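Local coordinates for Ctr9 protein (Myceliophthora thermophila, PDB 6AF0) that probably binds the RNA polymerase II complex, and is represented here by its long helical part rich in tetratricopeptide repeats, at residues Y370-D374 / P386-A391; L363-S367 / L394-K398; V329-H334 / L352-K356; S155-S159 / T340-A344. All blocks are in the same frame, centred on the assembly; numbering follows the deposited sequence.

Interaction 1. Residues Y370-D374 / P386-A391; sequences YRRAD and PAKFGA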
loop_
_atom_site.group_PDB
_atom_site.type_symbol
_atom_site.label_atom_id
_atom_site.label_comp_id
_atom_site.label_asym_id
_atom_site.label_seq_id
_atom_site.Cartn_x
_atom_site.Cartn_y
_atom_site.Cartn_z
ATOM N N TYR A 370 -13.266 19.992 9.517
ATOM C CA TYR A 370 -12.631 18.709 9.818
ATOM C C TYR A 370 -11.688 18.807 11.029
ATOM O O TYR A 370 -11.685 17.933 11.897
ATOM C CB TYR A 370 -11.841 18.177 8.618
ATOM C CG TYR A 370 -12.660 17.421 7.606
ATOM C CD1 TYR A 370 -13.330 16.277 7.951
ATOM C CD2 TYR A 370 -12.730 17.839 6.290
ATOM C CE1 TYR A 370 -14.083 15.595 7.025
ATOM C CE2 TYR A 370 -13.473 17.153 5.358
ATOM C CZ TYR A 370 -14.151 16.038 5.739
ATOM O OH TYR A 370 -14.877 15.334 4.823
ATOM N N ARG A 371 -10.867 19.856 11.053
ATOM C CA ARG A 371 -9.892 20.049 12.124
ATOM C C ARG A 371 -10.603 20.187 13.489
ATOM O O ARG A 371 -10.204 19.568 14.482
ATOM C CB ARG A 371 -8.997 21.254 11.808
ATOM C CG ARG A 371 -8.478 21.987 13.025
ATOM C CD ARG A 371 -7.928 23.360 12.696
ATOM N NE ARG A 371 -7.954 24.208 13.886
ATOM C CZ ARG A 371 -7.208 24.021 14.981
ATOM N NH1 ARG A 371 -6.351 23.003 15.081
ATOM N NH2 ARG A 371 -7.315 24.869 16.000
ATOM N N ARG A 372 -11.671 20.973 13.518
ATOM C CA ARG A 372 -12.442 21.196 14.744
ATOM C C ARG A 372 -13.123 19.923 15.233
ATOM O O ARG A 372 -13.272 19.699 16.429
ATOM C CB ARG A 372 -13.477 22.307 14.521
ATOM C CG ARG A 372 -12.819 23.665 14.387
ATOM C CD ARG A 372 -13.800 24.803 14.188
ATOM N NE ARG A 372 -13.093 26.057 13.913
ATOM C CZ ARG A 372 -13.673 27.190 13.520
ATOM N NH1 ARG A 372 -14.994 27.253 13.355
ATOM N NH2 ARG A 372 -12.923 28.266 13.288
ATOM N N ALA A 373 -13.540 19.112 14.272
ATOM C CA ALA A 373 -14.157 17.831 14.535
ATOM C C ALA A 373 -13.158 16.878 15.166
ATOM O O ALA A 373 -13.526 16.067 16.014
ATOM C CB ALA A 373 -14.694 17.243 13.233
ATOM N N ASP A 374 -11.905 16.959 14.718
ATOM C CA ASP A 374 -10.832 16.100 15.232
ATOM C C ASP A 374 -10.452 16.534 16.633
ATOM O O ASP A 374 -10.377 15.706 17.545
ATOM C CB ASP A 374 -9.586 16.133 14.330
ATOM C CG ASP A 374 -8.519 15.099 14.753
ATOM O OD1 ASP A 374 -8.890 14.139 15.450
ATOM O OD2 ASP A 374 -7.319 15.231 14.401
ATOM N N PRO A 386 -12.599 9.540 10.888
ATOM C CA PRO A 386 -13.102 10.097 9.638
ATOM C C PRO A 386 -12.752 11.573 9.412
ATOM O O PRO A 386 -12.666 12.024 8.253
ATOM C CB PRO A 386 -14.632 9.917 9.762
ATOM C CG PRO A 386 -14.799 8.792 10.720
ATOM C CD PRO A 386 -13.662 8.908 11.689
ATOM N N ALA A 387 -12.600 12.325 10.495
ATOM C CA ALA A 387 -12.343 13.767 10.380
ATOM C C ALA A 387 -10.920 13.998 9.877
ATOM O O ALA A 387 -10.649 14.879 9.040
ATOM C CB ALA A 387 -12.542 14.452 11.720
ATOM N N LYS A 388 -10.030 13.180 10.429
ATOM C CA LYS A 388 -8.633 13.162 10.061
ATOM C C LYS A 388 -8.486 12.820 8.596
ATOM O O LYS A 388 -7.653 13.411 7.891
ATOM C CB LYS A 388 -7.868 12.131 10.915
ATOM C CG LYS A 388 -7.724 12.519 12.383
ATOM C CD LYS A 388 -7.047 11.450 13.225
ATOM C CE LYS A 388 -7.102 11.862 14.688
ATOM N NZ LYS A 388 -6.654 10.786 15.611
ATOM N N PHE A 389 -9.268 11.844 8.154
ATOM C CA PHE A 389 -9.232 11.424 6.782
ATOM C C PHE A 389 -9.734 12.555 5.901
ATOM O O PHE A 389 -9.124 12.858 4.890
ATOM C CB PHE A 389 -10.042 10.144 6.605
ATOM C CG PHE A 389 -10.057 9.610 5.195
ATOM C CD1 PHE A 389 -11.123 9.869 4.346
ATOM C CD2 PHE A 389 -9.013 8.840 4.727
ATOM C CE1 PHE A 389 -11.144 9.365 3.065
ATOM C CE2 PHE A 389 -9.022 8.343 3.436
ATOM C CZ PHE A 389 -10.089 8.605 2.605
ATOM N N GLY A 390 -10.808 13.216 6.284
ATOM C CA GLY A 390 -11.318 14.277 5.440
ATOM C C GLY A 390 -10.294 15.384 5.279
ATOM O O GLY A 390 -10.178 16.012 4.225
ATOM N N ALA A 391 -9.556 15.634 6.352
ATOM C CA ALA A 391 -8.478 16.608 6.316
ATOM C C ALA A 391 -7.469 16.176 5.271
ATOM O O ALA A 391 -7.125 16.959 4.379
ATOM C CB ALA A 391 -7.815 16.738 7.682
#

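Interaction 2. Residues L363-S367 / L394-K398; sequences LERAS and LSVLK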
loop_
_atom_site.group_PDB
_atom_site.type_symbol
_atom_site.label_atom_id
_atom_site.label_comp_id
_atom_site.label_asym_id
_atom_site.label_seq_id
_atom_site.Cartn_x
_atom_site.Cartn_y
_atom_site.Cartn_z
ATOM N N LEU A 363 -13.349 24.376 0.333
ATOM C CA LEU A 363 -12.349 23.531 0.987
ATOM C C LEU A 363 -11.703 24.127 2.224
ATOM O O LEU A 363 -11.266 23.394 3.098
ATOM C CB LEU A 363 -11.230 23.152 0.018
ATOM C CG LEU A 363 -11.603 22.631 -1.374
ATOM C CD1 LEU A 363 -10.360 22.117 -2.089
ATOM C CD2 LEU A 363 -12.678 21.554 -1.315
ATOM N N GLU A 364 -11.596 25.444 2.301
ATOM C CA GLU A 364 -10.874 26.030 3.432
ATOM C C GLU A 364 -11.671 25.832 4.701
ATOM O O GLU A 364 -11.173 25.263 5.673
ATOM C CB GLU A 364 -10.528 27.511 3.221
ATOM C CG GLU A 364 -9.078 27.718 2.813
ATOM C CD GLU A 364 -8.733 27.006 1.511
ATOM O OE1 GLU A 364 -9.563 27.016 0.572
ATOM O OE2 GLU A 364 -7.630 26.428 1.424
ATOM N N ARG A 365 -12.920 26.277 4.678
ATOM C CA ARG A 365 -13.787 26.091 5.833
ATOM C C ARG A 365 -14.087 24.625 6.060
ATOM O O ARG A 365 -14.331 24.217 7.188
ATOM C CB ARG A 365 -15.079 26.902 5.734
ATOM C CG ARG A 365 -15.059 28.147 6.634
ATOM C CD ARG A 365 -16.313 29.012 6.525
ATOM N NE ARG A 365 -17.481 28.206 6.163
ATOM C CZ ARG A 365 -18.097 28.224 4.978
ATOM N NH1 ARG A 365 -17.703 29.040 4.010
ATOM N NH2 ARG A 365 -19.138 27.429 4.761
ATOM N N ALA A 366 -14.047 23.821 5.006
ATOM C CA ALA A 366 -14.221 22.388 5.175
ATOM C C ALA A 366 -13.066 21.766 5.965
ATOM O O ALA A 366 -13.254 20.872 6.789
ATOM C CB ALA A 366 -14.366 21.709 3.828
ATOM N N SER A 367 -11.867 22.260 5.719
ATOM C CA SER A 367 -10.670 21.722 6.353
ATOM C C SER A 367 -10.592 22.159 7.818
ATOM O O SER A 367 -10.173 21.377 8.694
ATOM C CB SER A 367 -9.430 22.175 5.569
ATOM O OG SER A 367 -9.580 23.523 5.127
ATOM N N LEU A 394 -8.617 16.691 1.851
ATOM C CA LEU A 394 -8.649 18.131 1.581
ATOM C C LEU A 394 -7.250 18.709 1.350
ATOM O O LEU A 394 -7.087 19.702 0.635
ATOM C CB LEU A 394 -9.368 18.889 2.698
ATOM C CG LEU A 394 -10.847 19.113 2.418
ATOM C CD1 LEU A 394 -11.549 17.811 2.063
ATOM C CD2 LEU A 394 -11.511 19.771 3.614
ATOM N N SER A 395 -6.244 18.087 1.954
ATOM C CA SER A 395 -4.898 18.561 1.769
ATOM C C SER A 395 -4.331 17.999 0.469
ATOM O O SER A 395 -3.552 18.679 -0.201
ATOM C CB SER A 395 -4.044 18.271 3.003
ATOM O OG SER A 395 -3.548 16.960 3.021
ATOM N N VAL A 396 -4.747 16.788 0.091
ATOM C CA VAL A 396 -4.373 16.224 -1.215
ATOM C C VAL A 396 -4.831 17.147 -2.320
ATOM O O VAL A 396 -4.075 17.445 -3.239
ATOM C CB VAL A 396 -4.963 14.825 -1.461
ATOM C CG1 VAL A 396 -4.954 14.471 -2.948
ATOM C CG2 VAL A 396 -4.212 13.784 -0.635
ATOM N N LEU A 397 -6.071 17.597 -2.250
ATOM C CA LEU A 397 -6.457 18.681 -3.116
ATOM C C LEU A 397 -5.852 19.927 -2.472
ATOM O O LEU A 397 -5.454 19.888 -1.305
ATOM C CB LEU A 397 -7.964 18.768 -3.292
ATOM C CG LEU A 397 -8.453 19.760 -4.362
ATOM C CD1 LEU A 397 -7.631 19.751 -5.655
ATOM C CD2 LEU A 397 -9.911 19.451 -4.683
ATOM N N LYS A 398 -5.753 21.011 -3.242
ATOM C CA LYS A 398 -4.826 22.126 -2.971
ATOM C C LYS A 398 -3.385 21.764 -3.338
ATOM O O LYS A 398 -2.488 22.590 -3.211
ATOM C CB LYS A 398 -4.888 22.580 -1.515
ATOM C CG LYS A 398 -6.267 23.047 -1.098
ATOM C CD LYS A 398 -6.228 23.803 0.220
ATOM C CE LYS A 398 -6.712 22.957 1.383
ATOM N NZ LYS A 398 -7.308 23.817 2.442
#

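Interaction 3. Residues V329-H334 / L352-K356; sequences VDALAH and LLARK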
loop_
_atom_site.group_PDB
_atom_site.type_symbol
_atom_site.label_atom_id
_atom_site.label_comp_id
_atom_site.label_asym_id
_atom_site.label_seq_id
_atom_site.Cartn_x
_atom_site.Cartn_y
_atom_site.Cartn_z
ATOM N N VAL A 329 -28.961 20.584 6.986
ATOM C CA VAL A 329 -27.733 20.046 7.598
ATOM C C VAL A 329 -27.005 21.114 8.418
ATOM O O VAL A 329 -26.714 20.893 9.590
ATOM C CB VAL A 329 -26.758 19.448 6.561
ATOM C CG1 VAL A 329 -25.489 18.992 7.234
ATOM C CG2 VAL A 329 -27.364 18.248 5.837
ATOM N N ASP A 330 -26.727 22.264 7.806
ATOM C CA ASP A 330 -26.119 23.406 8.525
ATOM C C ASP A 330 -26.866 23.809 9.799
ATOM O O ASP A 330 -26.283 23.879 10.879
ATOM C CB ASP A 330 -26.021 24.647 7.624
ATOM C CG ASP A 330 -24.720 24.726 6.868
ATOM O OD1 ASP A 330 -23.921 23.768 6.890
ATOM O OD2 ASP A 330 -24.491 25.768 6.242
ATOM N N ALA A 331 -28.152 24.091 9.658
ATOM C CA ALA A 331 -28.934 24.621 10.764
ATOM C C ALA A 331 -28.833 23.659 11.927
ATOM O O ALA A 331 -28.347 24.028 13.008
ATOM C CB ALA A 331 -30.381 24.808 10.354
ATOM N N LEU A 332 -29.253 22.417 11.670
ATOM C CA LEU A 332 -29.235 21.346 12.672
ATOM C C LEU A 332 -27.860 21.180 13.318
ATOM O O LEU A 332 -27.681 21.465 14.508
ATOM C CB LEU A 332 -29.690 20.017 12.051
ATOM C CG LEU A 332 -31.142 19.973 11.590
ATOM C CD1 LEU A 332 -31.465 18.585 11.089
ATOM C CD2 LEU A 332 -32.109 20.372 12.695
ATOM N N ALA A 333 -26.890 20.752 12.515
ATOM C CA ALA A 333 -25.552 20.485 13.016
ATOM C C ALA A 333 -25.033 21.663 13.788
ATOM O O ALA A 333 -24.404 21.478 14.818
ATOM C CB ALA A 333 -24.599 20.159 11.882
ATOM N N HIS A 334 -25.291 22.871 13.291
ATOM C CA HIS A 334 -24.866 24.070 14.010
ATOM C C HIS A 334 -25.484 24.106 15.387
ATOM O O HIS A 334 -24.768 24.288 16.363
ATOM C CB HIS A 334 -25.206 25.372 13.269
ATOM C CG HIS A 334 -24.101 25.871 12.388
ATOM N ND1 HIS A 334 -22.789 25.962 12.811
ATOM C CD2 HIS A 334 -24.117 26.325 11.114
ATOM C CE1 HIS A 334 -22.045 26.437 11.829
ATOM N NE2 HIS A 334 -22.827 26.671 10.791
ATOM N N LEU A 352 -20.135 16.552 10.218
ATOM C CA LEU A 352 -21.224 16.699 9.235
ATOM C C LEU A 352 -21.098 17.955 8.384
ATOM O O LEU A 352 -21.248 17.896 7.170
ATOM C CB LEU A 352 -22.588 16.681 9.918
ATOM C CG LEU A 352 -22.952 15.376 10.637
ATOM C CD1 LEU A 352 -24.229 15.549 11.438
ATOM C CD2 LEU A 352 -23.097 14.232 9.657
ATOM N N LEU A 353 -20.823 19.083 9.020
ATOM C CA LEU A 353 -20.570 20.326 8.305
ATOM C C LEU A 353 -19.358 20.189 7.385
ATOM O O LEU A 353 -19.380 20.642 6.254
ATOM C CB LEU A 353 -20.351 21.484 9.284
ATOM C CG LEU A 353 -21.511 21.916 10.184
ATOM C CD1 LEU A 353 -21.223 23.229 10.894
ATOM C CD2 LEU A 353 -22.783 22.050 9.376
ATOM N N ALA A 354 -18.305 19.557 7.866
ATOM C CA ALA A 354 -17.147 19.320 7.024
ATOM C C ALA A 354 -17.554 18.573 5.750
ATOM O O ALA A 354 -17.219 19.007 4.651
ATOM C CB ALA A 354 -16.067 18.544 7.775
ATOM N N ARG A 355 -18.289 17.474 5.891
ATOM C CA ARG A 355 -18.682 16.678 4.737
ATOM C C ARG A 355 -19.623 17.438 3.829
ATOM O O ARG A 355 -19.696 17.146 2.635
ATOM C CB ARG A 355 -19.384 15.400 5.142
ATOM C CG ARG A 355 -18.542 14.449 5.942
ATOM C CD ARG A 355 -19.203 13.084 5.949
ATOM N NE ARG A 355 -18.431 12.107 5.197
ATOM C CZ ARG A 355 -18.874 11.406 4.159
ATOM N NH1 ARG A 355 -20.122 11.524 3.719
ATOM N NH2 ARG A 355 -18.052 10.555 3.563
ATOM N N LYS A 356 -20.383 18.372 4.380
ATOM C CA LYS A 356 -21.220 19.186 3.514
ATOM C C LYS A 356 -20.360 20.135 2.664
ATOM O O LYS A 356 -20.423 20.117 1.446
ATOM C CB LYS A 356 -22.257 19.977 4.297
ATOM C CG LYS A 356 -22.900 21.047 3.429
ATOM C CD LYS A 356 -23.797 21.975 4.215
ATOM C CE LYS A 356 -23.496 23.423 3.881
ATOM N NZ LYS A 356 -22.316 23.817 4.701
#

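Interaction 4. Residues S155-S159 / T340-A344; sequences SLQPS and TDVNA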
loop_
_atom_site.group_PDB
_atom_site.type_symbol
_atom_site.label_atom_id
_atom_site.label_comp_id
_atom_site.label_asym_id
_atom_site.label_seq_id
_atom_site.Cartn_x
_atom_site.Cartn_y
_atom_site.Cartn_z
ATOM N N SER A 155 -18.565 17.476 32.283
ATOM C CA SER A 155 -18.839 17.179 30.867
ATOM C C SER A 155 -18.263 18.243 29.907
ATOM O O SER A 155 -17.905 17.940 28.759
ATOM C CB SER A 155 -20.335 17.020 30.631
ATOM O OG SER A 155 -20.615 16.729 29.264
ATOM N N LEU A 156 -18.150 19.477 30.393
ATOM C CA LEU A 156 -17.548 20.571 29.620
ATOM C C LEU A 156 -16.017 20.542 29.510
ATOM O O LEU A 156 -15.440 21.326 28.760
ATOM C CB LEU A 156 -17.979 21.907 30.201
ATOM C CG LEU A 156 -19.464 22.222 30.047
ATOM C CD1 LEU A 156 -19.838 23.512 30.774
ATOM C CD2 LEU A 156 -19.823 22.325 28.572
ATOM N N GLN A 157 -15.355 19.666 30.255
ATOM C CA GLN A 157 -13.913 19.549 30.162
ATOM C C GLN A 157 -13.602 19.025 28.777
ATOM O O GLN A 157 -14.168 18.020 28.388
ATOM C CB GLN A 157 -13.383 18.604 31.248
ATOM C CG GLN A 157 -13.455 19.199 32.658
ATOM C CD GLN A 157 -12.158 19.857 33.125
ATOM O OE1 GLN A 157 -11.426 20.483 32.345
ATOM N NE2 GLN A 157 -11.871 19.721 34.413
ATOM N N PRO A 158 -12.717 19.704 28.020
ATOM C CA PRO A 158 -12.547 19.225 26.663
ATOM C C PRO A 158 -11.876 17.884 26.705
ATOM O O PRO A 158 -11.357 17.500 27.742
ATOM C CB PRO A 158 -11.620 20.279 26.019
ATOM C CG PRO A 158 -11.544 21.416 26.989
ATOM C CD PRO A 158 -11.727 20.751 28.325
ATOM N N SER A 159 -11.908 17.159 25.599
ATOM C CA SER A 159 -11.273 15.860 25.579
ATOM C C SER A 159 -9.799 16.069 25.803
ATOM O O SER A 159 -9.182 16.947 25.189
ATOM C CB SER A 159 -11.475 15.147 24.255
ATOM O OG SER A 159 -10.461 14.163 24.091
ATOM N N THR A 340 -24.355 21.787 23.426
ATOM C CA THR A 340 -23.957 20.455 23.890
ATOM C C THR A 340 -22.977 20.441 25.044
ATOM O O THR A 340 -21.956 21.112 25.003
ATOM C CB THR A 340 -23.290 19.651 22.767
ATOM O OG1 THR A 340 -24.001 19.861 21.552
ATOM C CG2 THR A 340 -23.343 18.196 23.084
ATOM N N ASP A 341 -23.272 19.623 26.046
ATOM C CA ASP A 341 -22.358 19.374 27.147
ATOM C C ASP A 341 -21.242 18.422 26.687
ATOM O O ASP A 341 -20.175 18.376 27.279
ATOM C CB ASP A 341 -23.108 18.732 28.333
ATOM C CG ASP A 341 -24.129 19.682 29.013
ATOM O OD1 ASP A 341 -23.706 20.569 29.809
ATOM O OD2 ASP A 341 -25.354 19.501 28.810
ATOM N N VAL A 342 -21.525 17.658 25.639
ATOM C CA VAL A 342 -20.727 16.517 25.210
ATOM C C VAL A 342 -19.816 16.844 24.037
ATOM O O VAL A 342 -20.257 17.385 23.037
ATOM C CB VAL A 342 -21.658 15.358 24.755
ATOM C CG1 VAL A 342 -20.879 14.060 24.514
ATOM C CG2 VAL A 342 -22.745 15.109 25.784
ATOM N N ASN A 343 -18.556 16.459 24.128
ATOM C CA ASN A 343 -17.610 16.735 23.043
ATOM C C ASN A 343 -17.917 15.913 21.789
ATOM O O ASN A 343 -17.894 16.429 20.664
ATOM C CB ASN A 343 -16.163 16.506 23.501
ATOM C CG ASN A 343 -15.774 17.398 24.680
ATOM O OD1 ASN A 343 -16.121 18.592 24.741
ATOM N ND2 ASN A 343 -15.057 16.816 25.632
ATOM N N ALA A 344 -18.217 14.634 21.989
ATOM C CA ALA A 344 -18.504 13.701 20.881
ATOM C C ALA A 344 -19.527 14.279 19.935
ATOM O O ALA A 344 -19.373 14.198 18.704
ATOM C CB ALA A 344 -18.996 12.357 21.414
#

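Interaction 1. Residues Y370-D374 / P386-A391
Y370 and A387 bring their CA atoms to 5.0 Å where helices 363-376 and 385-396 run side by side in opposite directions, the short segment axes closing to 8.2 Å at 153°. Two helices joined by a short loop in this way are the antiparallel hairpin from which TPR-type arrays are built. Such closeness is possible because the facing positions are small: A373 CB meets A387 CB at 3.8 Å, and G390 has no side chain to hold the tyrosine ring off. With CG anti to the carbonyl carbon (chi1 -84°), the Y370 ring spreads over the second helix, and G390 CA sits above one ring face, 3.4 Å from the centroid and 16° off the normal, a CH-pi contact. The hydroxyl reaches past to a hydrogen bond with H358 of helix 343-360. A leucine here would probably leave G390 CA without its ring face and H358 without its phenol partner. At the margin, the D374 carboxylate crosses the extended K388 chain. The two charges remain beyond salt-bridge distance: NZ bonds R382 O, OD1 takes the N-H of Y384, and D374 OD1 lies 4.0 Å from K388 NZ.

Interaction 2. Residues L363-S367 / L394-K398
L394 pushes its CD2 methyl against the first turn of helix 363-376, and this apolar contact forms the inner part of the interface. Here the start of one helix meets the end of the other in the antiparallel pair 363-376/385-396, as in the helical hairpins of TPR-type arrays. The methyl lies 3.5 Å from A366 CB and 3.7 Å from S367 CB, so that one branch of the leucine spans two successive residues of the helix, touching backbone as well as side chains. A second apolar pair lies toward the surface: L363 and L397 cross at about a right angle, with L363 CD1 3.7 Å from L397 CD2. L397 already leaves helical geometry, and K398 follows with a positive phi of 76°, a turn that sends its side chain back toward the partner helix.

The polar part is a salt bridge on the more exposed side. E364 starts out pointing away from the other segment, but its chain bends at chi2 and returns, while the lysine chain bends at chi3 (-103°) to meet it. K398 NZ donates to E364 OE2 over 2.8 Å, arriving from above the carboxylate, 59° out of its plane. K398 NZ also lies 3.5 Å from S367 OG, a near approach rather than a hydrogen bond.

Around this end of the hairpin, helix 343-360 packs E357 against A366 and H358 against L394. On the far side of helix 385-396, helix 401-414 touches S395 and V396, and V396 additionally meets a polar side chain from the chain of another protein.

Interaction 3. Residues V329-H334 / L352-K356
L353 fills a hole formed by V329, D330, A333 and H334, a knob-into-hole fit that makes the tight centre of this contact. Its two methyls divide the work. L353 CD2 rests 3.6 Å from A333 CB and beside the D330 carboxylate, whereas L353 CD1 stands over one face of the H334 ring, 3.7 Å from its centroid, in a CH-pi contact.

D330, one wall of the hole, also forms a salt bridge with K356, whose chain leaves with CG anti to the backbone N (chi1 167°) and then bends twice. K356 NZ donates to D330 OD1 at 2.7 Å, on the syn side and 22° out of the carboxylate plane. Without the carboxylate, as with an alanine here, the K356 ammonium would probably lose its mate and the L353 hole one wall.

The opposite flank is looser: V329 CG1 comes no nearer than 4.4 Å to L352 O, and A333 CB is 4.5 Å from L352 CB. Here helix 310-322 adds packing, F320 on V329, and A317 and L321 on L352. The segment axes, 9.9 Å apart at 159°, make helices 326-338 and 343-360 an antiparallel neighbouring pair of the kind that stacks into a TPR-like solenoid.

Interaction 4. Residues S155-S159 / T340-A344
S155 and N343 each send a polar side chain across to a backbone carbonyl of the other segment, and these two bonds fasten the loop after helix 140-155 to the start of helix 343-360. The serine hydroxyl extends with OG anti to the backbone N (chi1 180°), which carries it over to D341. S155 OG donates to D341 O at 2.6 Å, approaching from well above the carbonyl plane and not along a lone pair. D341 CB lies 3.3 Å from S155 OG, while the carboxylate leads off toward K118 in a long, weak ion pair.

N343, the first helical residue after V342 at the N-cap position, puts CG anti to its carbonyl carbon (chi1 -60°), and the amide thereby faces the opposing loop. N343 ND2 donates to Q157 O over 3.1 Å with a nearly straight N-H line of 167°, the acceptor lying almost in the amide plane. Q157 turns its own amide the other way, to Q173.

L156 behaves differently: it sets off away from the other segment, but its end comes nearer, L156 CD2 lying 4.1 Å from D341 CA. The leucine also lies on E119 and L122 of helix 118-135. Side chains of another protein's chain pack on S155 and D341, so the junction lies within the assembly interface. Two interhelical loops, some 180 residues apart, meet here, consistent with the superhelical winding of TPR-type solenoids.

Interactions 1, 2 and 3 form one block of consecutive antiparallel helices. Interactions 1 and 2 are two levels of the same hairpin, their centres 11 Å apart, and Y370 CD2 touches L394 CD2 at 3.5 Å. Y370 also joins interaction 1 to interaction 3, with CD1 3.6 Å from A354 CB, while A366 O of interaction 2 lies 3.8 Å from that methyl. Interaction 4 touches none of them: its centre is about 17 Å from that of interaction 1, nearest atoms about 6 Å apart, and about 18 Å from that of interaction 3, which shares helix 343-360. It ties this block to a much earlier part of the chain. All four are packing within the helical scaffold.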